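Local coordinates for protein orotidine 5'-phosphate decarboxylase (Pyrococcus horikoshii, PDB 2CZD) that probably catalyses the decarboxylation of orotidine 5'-monophosphate to uridine 5'-monophosphate, the last step of de novo UMP biosynthesis, as a homodimeric TIM barrel, at residues Val106-Pro111 / Glu115-Leu120; Leu4-Tyr9 / Ile15-Ser20; Asp173-Lys176 / Tyr181-Val184. All coordinates share one frame; numbering follows the deposited sequence.

Contact 1: residues Val106-Pro111 / Glu115-Leu120; sequences VEMSHP and EFINPL
Asn-118 clamps the backbone of Met-108 with both ends of its side-chain amide, inside the loop between strand 101-105 and helix 121-131 of this TIM barrel. Met-108 N donates to Asn-118 OD1 at 2.9 Å, with an N-H...O angle of 170°; the N-H points at a lone pair of OD1, in the plane of the carbonyl. In return, Asn-118 ND2 donates to Met-108 O over 3.1 Å, at 164°, and this acceptor sits almost exactly in the amide plane. With N and O of one residue both taken, the rotation of the amide is fixed and its two ends are told apart.

The CG methylene of Glu-107, anti to the backbone N (chi1 -175°), lies over one face of the same amide, 3.4 Å from Asn-118 OD1, and the two side chains cross at about a right angle. Beyond CG the chain runs on extended to its carboxylate, which forms a salt bridge with Arg-145 through OE1. A water, weakly bonded to the same OE1, also links to Asn-118 O, in addition to the two direct bonds.

Ile-117, whose CB points toward segment 106-111, adds apolar packing next to the two bonds. The active-site Lys-59 lies about 4 Å from the side chain of Met-108, and Ser-109 next along the chain belongs to the substrate site, so the two bonds probably help to place part of the loop close to the catalytic centre. Phe-87 of the same chain and Phe-87 of the second subunit both pack on Ile-117; Val-88 O and Arg-90 N of that subunit hydrogen-bond to His-110 NE2 and Glu-115 OE1, placing the loop at the dimer interface. Toward Met-108, Ile-117 uses its CG2 branch, 4.1 Å from Met-108 N and 4.5 Å from Met-108 CG.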
loop_
_atom_site.group_PDB
_atom_site.type_symbol
_atom_site.label_atom_id
_atom_site.label_comp_id
_atom_site.label_asym_id
_atom_site.label_seq_id
_atom_site.Cartn_x
_atom_site.Cartn_y
_atom_site.Cartn_z
ATOM N N VAL B 106 -6.385 12.061 3.046
ATOM C CA VAL B 106 -7.401 12.405 4.028
ATOM C C VAL B 106 -8.817 12.143 3.531
ATOM O O VAL B 106 -9.766 12.156 4.310
ATOM C CB VAL B 106 -7.280 13.890 4.466
ATOM C CG1 VAL B 106 -5.877 14.156 4.979
ATOM C CG2 VAL B 106 -7.643 14.836 3.310
ATOM N N GLU B 107 -8.954 11.899 2.237
ATOM C CA GLU B 107 -10.260 11.650 1.634
ATOM C C GLU B 107 -10.008 10.931 0.309
ATOM O O GLU B 107 -9.018 11.219 -0.371
ATOM C CB GLU B 107 -10.961 12.990 1.377
ATOM C CG GLU B 107 -12.383 12.845 0.852
ATOM C CD GLU B 107 -13.099 14.184 0.741
ATOM O OE1 GLU B 107 -13.142 14.925 1.744
ATOM O OE2 GLU B 107 -13.631 14.482 -0.340
ATOM N N MET B 108 -10.886 9.994 -0.054
ATOM C CA MET B 108 -10.710 9.284 -1.317
ATOM C C MET B 108 -11.883 9.453 -2.272
ATOM O O MET B 108 -12.975 9.870 -1.868
ATOM C CB MET B 108 -10.372 7.818 -1.058
ATOM C CG MET B 108 -8.925 7.700 -0.629
ATOM S SD MET B 108 -8.411 6.007 -0.290
ATOM C CE MET B 108 -7.965 5.454 -1.950
ATOM N N SER B 109 -11.633 9.123 -3.540
ATOM C CA SER B 109 -12.580 9.328 -4.637
ATOM C C SER B 109 -13.572 8.238 -5.018
ATOM O O SER B 109 -14.613 8.521 -5.616
ATOM C CB SER B 109 -11.789 9.707 -5.905
ATOM O OG SER B 109 -10.657 10.512 -5.594
ATOM N N HIS B 110 -13.262 6.993 -4.679
ATOM C CA HIS B 110 -14.112 5.868 -5.062
ATOM C C HIS B 110 -15.313 5.626 -4.152
ATOM O O HIS B 110 -15.357 6.109 -3.013
ATOM C CB HIS B 110 -13.258 4.605 -5.094
ATOM C CG HIS B 110 -12.694 4.240 -3.755
ATOM N ND1 HIS B 110 -11.840 5.068 -3.051
ATOM C CD2 HIS B 110 -12.875 3.140 -2.987
ATOM C CE1 HIS B 110 -11.516 4.490 -1.908
ATOM N NE2 HIS B 110 -12.129 3.318 -1.842
ATOM N N PRO B 111 -16.309 4.862 -4.629
ATOM C CA PRO B 111 -17.491 4.592 -3.799
ATOM C C PRO B 111 -17.156 4.029 -2.417
ATOM O O PRO B 111 -17.752 4.423 -1.420
ATOM C CB PRO B 111 -18.307 3.619 -4.658
ATOM C CG PRO B 111 -18.003 4.087 -6.028
ATOM C CD PRO B 111 -16.507 4.350 -5.999
ATOM N N GLU B 115 -17.406 4.437 3.065
ATOM C CA GLU B 115 -17.610 3.508 4.151
ATOM C C GLU B 115 -16.840 3.793 5.442
ATOM O O GLU B 115 -17.427 3.737 6.528
ATOM C CB GLU B 115 -17.337 2.085 3.649
ATOM C CG GLU B 115 -18.371 1.673 2.601
ATOM C CD GLU B 115 -18.042 0.386 1.855
ATOM O OE1 GLU B 115 -17.126 -0.360 2.266
ATOM O OE2 GLU B 115 -18.741 0.118 0.856
ATOM N N PHE B 116 -15.547 4.096 5.329
ATOM C CA PHE B 116 -14.736 4.356 6.515
ATOM C C PHE B 116 -13.825 5.574 6.418
ATOM O O PHE B 116 -13.666 6.305 7.385
ATOM C CB PHE B 116 -13.851 3.138 6.846
ATOM C CG PHE B 116 -14.615 1.864 7.055
ATOM C CD1 PHE B 116 -14.640 0.869 6.073
ATOM C CD2 PHE B 116 -15.312 1.650 8.244
ATOM C CE1 PHE B 116 -15.353 -0.332 6.275
ATOM C CE2 PHE B 116 -16.027 0.454 8.456
ATOM C CZ PHE B 116 -16.043 -0.534 7.469
ATOM N N ILE B 117 -13.201 5.772 5.264
ATOM C CA ILE B 117 -12.276 6.878 5.089
ATOM C C ILE B 117 -12.931 8.259 5.125
ATOM O O ILE B 117 -12.615 9.082 5.976
ATOM C CB ILE B 117 -11.517 6.737 3.744
ATOM C CG1 ILE B 117 -10.620 5.493 3.766
ATOM C CG2 ILE B 117 -10.701 7.984 3.471
ATOM C CD1 ILE B 117 -9.290 5.680 4.454
ATOM N N ASN B 118 -13.854 8.510 4.204
ATOM C CA ASN B 118 -14.454 9.839 4.158
ATOM C C ASN B 118 -15.215 10.288 5.418
ATOM O O ASN B 118 -15.237 11.481 5.730
ATOM C CB ASN B 118 -15.289 9.956 2.884
ATOM C CG ASN B 118 -14.416 9.935 1.623
ATOM O OD1 ASN B 118 -13.214 9.706 1.697
ATOM N ND2 ASN B 118 -15.026 10.167 0.473
ATOM N N PRO B 119 -15.840 9.354 6.159
ATOM C CA PRO B 119 -16.531 9.807 7.371
ATOM C C PRO B 119 -15.495 10.333 8.382
ATOM O O PRO B 119 -15.830 11.102 9.286
ATOM C CB PRO B 119 -17.219 8.536 7.865
ATOM C CG PRO B 119 -17.617 7.879 6.576
ATOM C CD PRO B 119 -16.338 8.028 5.743
ATOM N N LEU B 120 -14.241 9.919 8.228
ATOM C CA LEU B 120 -13.173 10.353 9.124
ATOM C C LEU B 120 -12.328 11.515 8.586
ATOM O O LEU B 120 -11.387 11.940 9.245
ATOM C CB LEU B 120 -12.238 9.173 9.440
ATOM C CG LEU B 120 -12.731 8.174 10.500
ATOM C CD1 LEU B 120 -11.896 6.901 10.470
ATOM C CD2 LEU B 120 -12.645 8.825 11.877
HETATM O O HOH W 1 -14.993 13.376 3.363
#

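Contact 2: residues Leu4-Tyr9 / Ile15-Ser20; sequences LALDVY and IKIAKS
The first beta-alpha-beta unit of the barrel, strand 2-5, helix 11-21 and strand 27-31, is packed here where the chain leaves its strand and the helix returns along the outside. Contact is wholly apolar: no hydrogen bond joins the segments, and the four touching residues, Leu-6, Val-8, Ile-17 and Ala-18, are all buried. Leu-6 divides its two methyls between successive helix residues. CD2 meets Ala-18 CB at 4.1 Å, and CD1 lies 4.3 Å from Ile-17 CG2.

Two consecutive inverse gamma turns, centred on Leu-6 and Asp-7 and each closed by a weak backbone bond, bend the chain here. Between the two apolar residues stands Asp-7, whose side chain stays clear of the helix, whereas the CB atoms of Leu-6 and Val-8 point toward it. Thus the loop gives one side to the helix and carries a substrate-binding carboxylate on another. Leu-46 of helix 41-50 and Ile-28 of strand 27-31 also pack on Leu-6.

Ile-17 serves both neighbours with different branches. Its CG1 stands anti to the carbonyl carbon (chi1 -68°), and an extended chi2 (174°) carries CD1 straight on to Val-8; the two side chains meet tip to tip, Ile-17 CD1 to Val-8 CG2, at 4.0 Å.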
loop_
_atom_site.group_PDB
_atom_site.type_symbol
_atom_site.label_atom_id
_atom_site.label_comp_id
_atom_site.label_asym_id
_atom_site.label_seq_id
_atom_site.Cartn_x
_atom_site.Cartn_y
_atom_site.Cartn_z
ATOM N N LEU B 4 1.593 15.251 -13.503
ATOM C CA LEU B 4 1.245 14.249 -14.508
ATOM C C LEU B 4 1.244 12.852 -13.897
ATOM O O LEU B 4 2.288 12.390 -13.430
ATOM C CB LEU B 4 2.255 14.283 -15.666
ATOM C CG LEU B 4 2.047 13.177 -16.707
ATOM C CD1 LEU B 4 0.715 13.373 -17.413
ATOM C CD2 LEU B 4 3.197 13.223 -17.729
ATOM N N ALA B 5 0.075 12.213 -13.887
ATOM C CA ALA B 5 -0.057 10.829 -13.400
ATOM C C ALA B 5 0.410 10.011 -14.606
ATOM O O ALA B 5 -0.362 9.746 -15.553
ATOM C CB ALA B 5 -1.506 10.520 -13.055
ATOM N N LEU B 6 1.689 9.634 -14.567
ATOM C CA LEU B 6 2.340 8.937 -15.677
ATOM C C LEU B 6 2.066 7.444 -15.653
ATOM O O LEU B 6 2.969 6.613 -15.423
ATOM C CB LEU B 6 3.839 9.209 -15.638
ATOM C CG LEU B 6 4.630 8.755 -16.870
ATOM C CD1 LEU B 6 4.136 9.530 -18.088
ATOM C CD2 LEU B 6 6.106 9.013 -16.639
ATOM N N ASP B 7 0.812 7.123 -15.922
ATOM C CA ASP B 7 0.357 5.746 -15.880
ATOM C C ASP B 7 0.485 5.077 -17.243
ATOM O O ASP B 7 -0.484 4.597 -17.820
ATOM C CB ASP B 7 -1.080 5.709 -15.355
ATOM C CG ASP B 7 -1.199 6.252 -13.933
ATOM O OD1 ASP B 7 -0.167 6.324 -13.229
ATOM O OD2 ASP B 7 -2.327 6.593 -13.511
ATOM N N VAL B 8 1.719 5.079 -17.732
ATOM C CA VAL B 8 2.093 4.502 -19.014
ATOM C C VAL B 8 3.039 3.393 -18.596
ATOM O O VAL B 8 4.197 3.639 -18.255
ATOM C CB VAL B 8 2.813 5.549 -19.866
ATOM C CG1 VAL B 8 3.392 4.910 -21.130
ATOM C CG2 VAL B 8 1.831 6.661 -20.208
ATOM N N TYR B 9 2.525 2.171 -18.621
ATOM C CA TYR B 9 3.284 1.030 -18.139
ATOM C C TYR B 9 4.276 0.419 -19.108
ATOM O O TYR B 9 4.587 -0.767 -19.049
ATOM C CB TYR B 9 2.291 0.005 -17.582
ATOM C CG TYR B 9 1.326 0.648 -16.592
ATOM C CD1 TYR B 9 1.803 1.362 -15.487
ATOM C CD2 TYR B 9 -0.055 0.609 -16.798
ATOM C CE1 TYR B 9 0.934 2.026 -14.622
ATOM C CE2 TYR B 9 -0.936 1.268 -15.938
ATOM C CZ TYR B 9 -0.437 1.975 -14.851
ATOM O OH TYR B 9 -1.315 2.607 -14.001
ATOM N N ILE B 15 8.965 7.527 -20.372
ATOM C CA ILE B 15 10.064 8.479 -20.304
ATOM C C ILE B 15 9.978 9.486 -21.449
ATOM O O ILE B 15 10.194 10.681 -21.246
ATOM C CB ILE B 15 11.423 7.739 -20.332
ATOM C CG1 ILE B 15 11.579 6.928 -19.042
ATOM C CG2 ILE B 15 12.566 8.718 -20.490
ATOM C CD1 ILE B 15 12.824 6.060 -19.017
ATOM N N LYS B 16 9.642 9.002 -22.644
ATOM C CA LYS B 16 9.514 9.870 -23.811
ATOM C C LYS B 16 8.404 10.888 -23.609
ATOM O O LYS B 16 8.571 12.064 -23.915
ATOM C CB LYS B 16 9.225 9.045 -25.066
ATOM C CG LYS B 16 10.425 8.255 -25.559
ATOM C CD LYS B 16 10.149 7.594 -26.901
ATOM C CE LYS B 16 11.410 6.912 -27.452
ATOM N NZ LYS B 16 11.908 5.856 -26.526
ATOM N N ILE B 17 7.275 10.433 -23.082
ATOM C CA ILE B 17 6.152 11.333 -22.836
ATOM C C ILE B 17 6.508 12.366 -21.768
ATOM O O ILE B 17 6.237 13.555 -21.929
ATOM C CB ILE B 17 4.889 10.535 -22.416
ATOM C CG1 ILE B 17 4.390 9.706 -23.604
ATOM C CG2 ILE B 17 3.796 11.472 -21.935
ATOM C CD1 ILE B 17 3.247 8.773 -23.270
ATOM N N ALA B 18 7.135 11.928 -20.679
ATOM C CA ALA B 18 7.500 12.867 -19.625
ATOM C C ALA B 18 8.454 13.946 -20.138
ATOM O O ALA B 18 8.318 15.119 -19.799
ATOM C CB ALA B 18 8.124 12.115 -18.434
ATOM N N LYS B 19 9.421 13.550 -20.959
ATOM C CA LYS B 19 10.374 14.510 -21.492
ATOM C C LYS B 19 9.684 15.520 -22.401
ATOM O O LYS B 19 10.022 16.706 -22.405
ATOM C CB LYS B 19 11.475 13.780 -22.277
ATOM C CG LYS B 19 12.686 14.653 -22.566
ATOM C CD LYS B 19 12.405 15.697 -23.653
ATOM C CE LYS B 19 13.207 16.971 -23.408
ATOM N NZ LYS B 19 12.765 17.634 -22.124
ATOM N N SER B 20 8.705 15.049 -23.160
ATOM C CA SER B 20 8.001 15.924 -24.088
ATOM C C SER B 20 7.117 16.964 -23.413
ATOM O O SER B 20 6.944 18.070 -23.923
ATOM C CB SER B 20 7.153 15.090 -25.051
ATOM O OG SER B 20 6.522 15.923 -26.005
#

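Contact 3: residues Asp173-Lys176 / Tyr181-Val184; sequences DAVK and YIIV
Ile-182 CD1 presses on Ala-174 CB at 3.6 Å, the closest approach between helix and strand here. The same side chain also reaches Val-175, so one isoleucine of the strand meets two successive residues of the helix. Val-175 CG2 lies 4.0 Å from Ile-182 CG1 and 4.1 Å from Ile-182 CD1, and the two side chains cross at about a right angle: the valine methyl lies across the outer bond of the isoleucine, near both CG1 and CD1. No hydrogen bond spans the segments, which together bury 104 Å², a small apolar patch.

Torsions account for the reach. The CB of Ile-182 does not aim at the helix, but CG1 lies anti to the carbonyl carbon (chi1 -61°), and a second bend at chi2 -60° brings CD1 over to Ala-174. Val-175 offers the branch that is likewise anti to its own carbonyl carbon, CG2. Ala-174, with its CB directed at the strand, meets CD1 with that single methyl.

Helix 170-177 and strand 181-184 are the helix and the closing strand of the beta-alpha-beta unit that starts at strand 158-161, and this strand is the eighth of the TIM barrel. Its backbone bonds to Val-3 from Ile-182 and to Ala-161 from Ile-183 set it between the first strand and the seventh.

Further out, Ile-164 of the substrate-binding loop packs on both Ala-174 and Ile-182. Ile-205 of the C-terminal helix 194-205 touches Val-175 and Ile-182 as well, adding another apolar side chain to the patch.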
loop_
_atom_site.group_PDB
_atom_site.type_symbol
_atom_site.label_atom_id
_atom_site.label_comp_id
_atom_site.label_asym_id
_atom_site.label_seq_id
_atom_site.Cartn_x
_atom_site.Cartn_y
_atom_site.Cartn_z
ATOM N N ASP B 173 -10.904 26.862 -12.114
ATOM C CA ASP B 173 -11.780 26.937 -10.961
ATOM C C ASP B 173 -11.253 26.087 -9.799
ATOM O O ASP B 173 -11.375 26.481 -8.646
ATOM C CB ASP B 173 -13.193 26.515 -11.344
ATOM C CG ASP B 173 -13.926 27.589 -12.152
ATOM O OD1 ASP B 173 -15.067 27.330 -12.571
ATOM O OD2 ASP B 173 -13.352 28.687 -12.359
ATOM N N ALA B 174 -10.659 24.935 -10.105
ATOM C CA ALA B 174 -10.126 24.084 -9.037
ATOM C C ALA B 174 -8.997 24.812 -8.316
ATOM O O ALA B 174 -8.892 24.747 -7.081
ATOM C CB ALA B 174 -9.608 22.769 -9.615
ATOM N N VAL B 175 -8.141 25.480 -9.080
ATOM C CA VAL B 175 -7.030 26.217 -8.498
ATOM C C VAL B 175 -7.590 27.371 -7.665
ATOM O O VAL B 175 -7.146 27.601 -6.536
ATOM C CB VAL B 175 -6.076 26.733 -9.610
ATOM C CG1 VAL B 175 -5.159 27.807 -9.083
ATOM C CG2 VAL B 175 -5.269 25.556 -10.166
ATOM N N LYS B 176 -8.590 28.071 -8.192
ATOM C CA LYS B 176 -9.173 29.195 -7.450
ATOM C C LYS B 176 -9.841 28.758 -6.145
ATOM O O LYS B 176 -9.897 29.526 -5.178
ATOM C CB LYS B 176 -10.177 29.962 -8.333
ATOM C CG LYS B 176 -9.515 30.812 -9.412
ATOM C CD LYS B 176 -10.592 31.488 -10.265
ATOM C CE LYS B 176 -9.981 32.460 -11.275
ATOM N NZ LYS B 176 -11.033 33.196 -12.044
ATOM N N TYR B 181 -2.038 22.194 -7.011
ATOM C CA TYR B 181 -1.695 21.360 -8.155
ATOM C C TYR B 181 -2.927 20.620 -8.628
ATOM O O TYR B 181 -3.799 20.249 -7.824
ATOM C CB TYR B 181 -0.666 20.284 -7.772
ATOM C CG TYR B 181 0.639 20.829 -7.253
ATOM C CD1 TYR B 181 1.702 21.087 -8.121
ATOM C CD2 TYR B 181 0.801 21.107 -5.893
ATOM C CE1 TYR B 181 2.907 21.611 -7.646
ATOM C CE2 TYR B 181 1.987 21.631 -5.409
ATOM C CZ TYR B 181 3.032 21.880 -6.284
ATOM O OH TYR B 181 4.202 22.409 -5.804
ATOM N N ILE B 182 -2.975 20.395 -9.941
ATOM C CA ILE B 182 -4.037 19.642 -10.568
ATOM C C ILE B 182 -3.346 18.359 -11.039
ATOM O O ILE B 182 -2.294 18.435 -11.689
ATOM C CB ILE B 182 -4.590 20.380 -11.806
ATOM C CG1 ILE B 182 -5.162 21.743 -11.390
ATOM C CG2 ILE B 182 -5.652 19.532 -12.470
ATOM C CD1 ILE B 182 -6.276 21.625 -10.392
ATOM N N ILE B 183 -3.889 17.196 -10.677
ATOM C CA ILE B 183 -3.315 15.916 -11.110
ATOM C C ILE B 183 -4.076 15.502 -12.367
ATOM O O ILE B 183 -5.305 15.365 -12.351
ATOM C CB ILE B 183 -3.485 14.833 -10.026
ATOM C CG1 ILE B 183 -2.655 15.230 -8.803
ATOM C CG2 ILE B 183 -3.100 13.462 -10.561
ATOM C CD1 ILE B 183 -2.933 14.355 -7.594
ATOM N N VAL B 184 -3.326 15.365 -13.454
ATOM C CA VAL B 184 -3.868 14.999 -14.756
ATOM C C VAL B 184 -3.244 13.706 -15.270
ATOM O O VAL B 184 -2.043 13.530 -15.154
ATOM C CB VAL B 184 -3.566 16.120 -15.763
ATOM C CG1 VAL B 184 -4.205 15.793 -17.135
ATOM C CG2 VAL B 184 -4.108 17.435 -15.235
#

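From the N terminus, contact 2 comes first, closing the short connection from strand 2-5 into helix 11-21. Contact 1 follows, within the loop between strand 101-105 and helix 121-131, and contact 3 closes the turn from helix 170-177 into the last strand. The three are in series; none nests or crosses. Contacts 1 and 2 lie on opposite sides of the chain's centre, their own centres about 28 Å apart. Contacts 2 and 3, distant in sequence, meet where the barrel shuts: strands 2-5 and 181-184 are neighbours, with a probable hydrogen bond from Ala-5 N to Val-184 O of 2.8 Å. Contact 1 touches neither.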